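Local coordinates for carbon monoxide dehydrogenase (Thermococcus sp. AM4, PDB 6T7J), which catalyses the reversible oxidation of carbon monoxide to carbon dioxide with a nickel-iron-sulfur cluster, here captured in a nickel-free state, at residues A27-R38 against L323-T331. Sequence-based numbering, arbitrary orientation.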
# COMPACT_ATOMS: atom_id res chain seq x y z
N ALA A 27 -27.90 -9.22 -22.94
CA ALA A 27 -26.79 -10.03 -22.45
C ALA A 27 -27.26 -11.40 -22.01
O ALA A 27 -26.60 -12.41 -22.28
CB ALA A 27 -26.08 -9.31 -21.30
N GLU A 28 -28.41 -11.46 -21.33
CA GLU A 28 -28.94 -12.75 -20.89
C GLU A 28 -29.28 -13.64 -22.08
O GLU A 28 -28.91 -14.82 -22.12
CB GLU A 28 -30.17 -12.54 -20.01
CG GLU A 28 -29.86 -11.87 -18.70
CD GLU A 28 -30.78 -12.34 -17.59
OE1 GLU A 28 -31.73 -13.08 -17.89
OE2 GLU A 28 -30.53 -11.96 -16.42
N GLU A 29 -29.98 -13.10 -23.07
CA GLU A 29 -30.37 -13.92 -24.22
C GLU A 29 -29.16 -14.30 -25.06
O GLU A 29 -29.19 -15.32 -25.76
CB GLU A 29 -31.42 -13.19 -25.06
CG GLU A 29 -32.85 -13.50 -24.64
CD GLU A 29 -33.46 -14.68 -25.40
OE1 GLU A 29 -34.11 -14.44 -26.44
OE2 GLU A 29 -33.29 -15.83 -24.95
N GLU A 30 -28.08 -13.52 -25.01
CA GLU A 30 -26.84 -13.89 -25.66
C GLU A 30 -25.93 -14.74 -24.78
O GLU A 30 -24.90 -15.22 -25.26
CB GLU A 30 -26.08 -12.64 -26.12
CG GLU A 30 -26.33 -12.25 -27.56
CD GLU A 30 -26.14 -10.76 -27.80
OE1 GLU A 30 -27.13 -10.09 -28.18
OE2 GLU A 30 -25.01 -10.27 -27.61
N GLY A 31 -26.29 -14.92 -23.51
CA GLY A 31 -25.46 -15.70 -22.61
C GLY A 31 -24.21 -14.99 -22.14
O GLY A 31 -23.18 -15.64 -21.92
N ILE A 32 -24.27 -13.67 -21.99
CA ILE A 32 -23.12 -12.86 -21.59
C ILE A 32 -23.36 -12.36 -20.18
O ILE A 32 -24.37 -11.70 -19.91
CB ILE A 32 -22.90 -11.69 -22.56
CG1 ILE A 32 -22.50 -12.21 -23.94
CG2 ILE A 32 -21.83 -10.75 -22.02
CD1 ILE A 32 -22.39 -11.13 -25.00
N LYS A 33 -22.44 -12.68 -19.27
CA LYS A 33 -22.57 -12.28 -17.88
C LYS A 33 -22.16 -10.83 -17.69
O LYS A 33 -21.14 -10.39 -18.22
CB LYS A 33 -21.72 -13.18 -16.98
CG LYS A 33 -22.06 -14.66 -17.05
CD LYS A 33 -21.45 -15.42 -15.88
CE LYS A 33 -21.46 -16.92 -16.12
NZ LYS A 33 -21.06 -17.68 -14.91
N THR A 34 -22.96 -10.08 -16.94
CA THR A 34 -22.63 -8.73 -16.53
C THR A 34 -22.24 -8.73 -15.05
O THR A 34 -22.21 -9.78 -14.39
CB THR A 34 -23.80 -7.78 -16.79
OG1 THR A 34 -24.77 -7.91 -15.75
CG2 THR A 34 -24.45 -8.08 -18.13
N ALA A 35 -21.94 -7.54 -14.53
CA ALA A 35 -21.58 -7.43 -13.12
C ALA A 35 -22.71 -7.87 -12.21
O ALA A 35 -22.46 -8.39 -11.11
CB ALA A 35 -21.16 -5.99 -12.80
N TRP A 36 -23.96 -7.67 -12.63
CA TRP A 36 -25.10 -8.07 -11.81
C TRP A 36 -25.19 -9.59 -11.68
O TRP A 36 -25.41 -10.11 -10.58
CB TRP A 36 -26.39 -7.50 -12.39
CG TRP A 36 -26.51 -6.00 -12.30
CD1 TRP A 36 -26.93 -5.27 -11.23
CD2 TRP A 36 -26.20 -5.05 -13.33
NE1 TRP A 36 -26.91 -3.93 -11.52
CE2 TRP A 36 -26.47 -3.76 -12.80
CE3 TRP A 36 -25.73 -5.15 -14.64
CZ2 TRP A 36 -26.28 -2.60 -13.54
CZ3 TRP A 36 -25.54 -3.99 -15.37
CH2 TRP A 36 -25.82 -2.73 -14.82
N HIS A 37 -25.02 -10.31 -12.79
CA HIS A 37 -25.06 -11.77 -12.74
C HIS A 37 -23.97 -12.33 -11.84
O HIS A 37 -24.22 -13.25 -11.05
CB HIS A 37 -24.93 -12.35 -14.15
CG HIS A 37 -25.95 -11.83 -15.12
ND1 HIS A 37 -25.71 -10.77 -15.97
CD2 HIS A 37 -27.22 -12.23 -15.37
CE1 HIS A 37 -26.79 -10.54 -16.70
NE2 HIS A 37 -27.72 -11.42 -16.35
N ARG A 38 -22.76 -11.77 -11.92
CA ARG A 38 -21.67 -12.28 -11.10
C ARG A 38 -21.85 -11.89 -9.64
O ARG A 38 -21.48 -12.66 -8.74
CB ARG A 38 -20.34 -11.79 -11.65
CG ARG A 38 -20.04 -12.32 -13.06
CD ARG A 38 -18.65 -11.96 -13.53
NE ARG A 38 -18.48 -10.51 -13.67
CZ ARG A 38 -18.71 -9.84 -14.79
NH1 ARG A 38 -19.13 -10.48 -15.87
NH2 ARG A 38 -18.54 -8.53 -14.82
N LEU A 323 -21.09 0.89 -14.04
CA LEU A 323 -21.77 -0.37 -14.27
C LEU A 323 -22.32 -0.50 -15.69
O LEU A 323 -22.88 -1.55 -16.05
CB LEU A 323 -22.91 -0.55 -13.27
CG LEU A 323 -22.45 -1.01 -11.89
CD1 LEU A 323 -23.61 -1.06 -10.92
CD2 LEU A 323 -21.76 -2.36 -11.99
N MET A 324 -22.17 0.53 -16.51
CA MET A 324 -22.65 0.50 -17.88
C MET A 324 -21.57 0.14 -18.89
O MET A 324 -21.91 -0.11 -20.06
CB MET A 324 -23.29 1.84 -18.25
CG MET A 324 -24.49 2.20 -17.39
SD MET A 324 -25.12 3.86 -17.68
CE MET A 324 -25.92 3.65 -19.27
N GLN A 325 -20.30 0.08 -18.48
CA GLN A 325 -19.23 -0.18 -19.45
C GLN A 325 -19.48 -1.47 -20.22
O GLN A 325 -19.52 -1.48 -21.45
CB GLN A 325 -17.87 -0.20 -18.75
CG GLN A 325 -17.74 -1.13 -17.56
CD GLN A 325 -16.41 -0.97 -16.84
OE1 GLN A 325 -15.37 -1.42 -17.33
NE2 GLN A 325 -16.43 -0.32 -15.69
N GLU A 326 -19.70 -2.58 -19.49
CA GLU A 326 -20.09 -3.84 -20.12
C GLU A 326 -21.24 -3.63 -21.09
O GLU A 326 -21.17 -4.04 -22.26
CB GLU A 326 -20.48 -4.86 -19.06
CG GLU A 326 -19.35 -5.71 -18.53
CD GLU A 326 -19.78 -6.51 -17.32
OE1 GLU A 326 -20.54 -5.96 -16.50
OE2 GLU A 326 -19.36 -7.68 -17.19
N LEU A 327 -22.31 -2.97 -20.62
CA LEU A 327 -23.50 -2.80 -21.44
C LEU A 327 -23.18 -2.08 -22.75
O LEU A 327 -23.80 -2.36 -23.78
CB LEU A 327 -24.57 -2.04 -20.66
CG LEU A 327 -25.01 -2.72 -19.36
CD1 LEU A 327 -25.87 -1.78 -18.53
CD2 LEU A 327 -25.74 -4.01 -19.66
N ALA A 328 -22.19 -1.18 -22.73
CA ALA A 328 -21.84 -0.45 -23.95
C ALA A 328 -21.35 -1.40 -25.03
O ALA A 328 -21.64 -1.21 -26.22
CB ALA A 328 -20.79 0.61 -23.65
N ILE A 329 -20.62 -2.45 -24.65
CA ILE A 329 -20.18 -3.44 -25.62
C ILE A 329 -21.35 -4.30 -26.07
O ILE A 329 -21.35 -4.82 -27.20
CB ILE A 329 -19.04 -4.29 -25.03
CG1 ILE A 329 -17.97 -3.39 -24.40
CG2 ILE A 329 -18.43 -5.19 -26.09
CD1 ILE A 329 -16.90 -4.15 -23.65
N ILE A 330 -22.37 -4.46 -25.22
CA ILE A 330 -23.51 -5.31 -25.56
C ILE A 330 -24.48 -4.62 -26.51
O ILE A 330 -25.37 -5.28 -27.06
CB ILE A 330 -24.15 -5.77 -24.24
CG1 ILE A 330 -23.07 -6.37 -23.34
CG2 ILE A 330 -25.24 -6.81 -24.48
CD1 ILE A 330 -23.58 -6.98 -22.07
N THR A 331 -24.31 -3.32 -26.75
CA THR A 331 -25.04 -2.68 -27.84
C THR A 331 -24.67 -3.27 -29.19
O THR A 331 -25.47 -3.25 -30.13
CB THR A 331 -24.79 -1.17 -27.85
OG1 THR A 331 -23.42 -0.92 -28.19
CG2 THR A 331 -25.10 -0.55 -26.50
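The two N-terminal helices, 20-30 and 35-42, joined by a short turn, pack on helix 325-330 of the parallel-sheet domain beside cluster C, and a buried carboxylate, Glu326, reaches the N-terminus of helix 35-42. Thr34 is the N-cap there and forms a capping box with His37. Beyond CG the Glu326 chain runs extended (chi2 170°), carrying the carboxylate across to Ala35 N and Arg38. Glu326 OE1 accepts from Ala35 N (2.9 Å) through its syn lone pair, a bent bond with an N-H...O angle of 130°. The other oxygen, OE2, makes a salt bridge with Arg38 NH2 at 2.6 Å, lying in the guanidinium plane although the arginine nitrogen sits above the carboxylate plane; the two flat groups are turned 56° apart. Arg38 NH2 also donates to Val76 O of the second subunit, so the ion pair lies at the dimer interface. An alanine in place of Glu326 would probably leave Arg38 without this buried counter-charge and Ala35 N without its acceptor. On one flank of the carboxylate, Ile330 CD1 meets Ala27 CB at 3.5 Å and Ile32 CG2 at 4.2 Å. On the other, Leu323, whose side chain is about 8 Å from the broken cluster, sets CD2 on Ala35 CB (3.8 Å) and CB against Trp36 CZ2. At the edge of the indole, near its plane, Leu327 CD1 touches Trp36 CH2 at 3.8 Å.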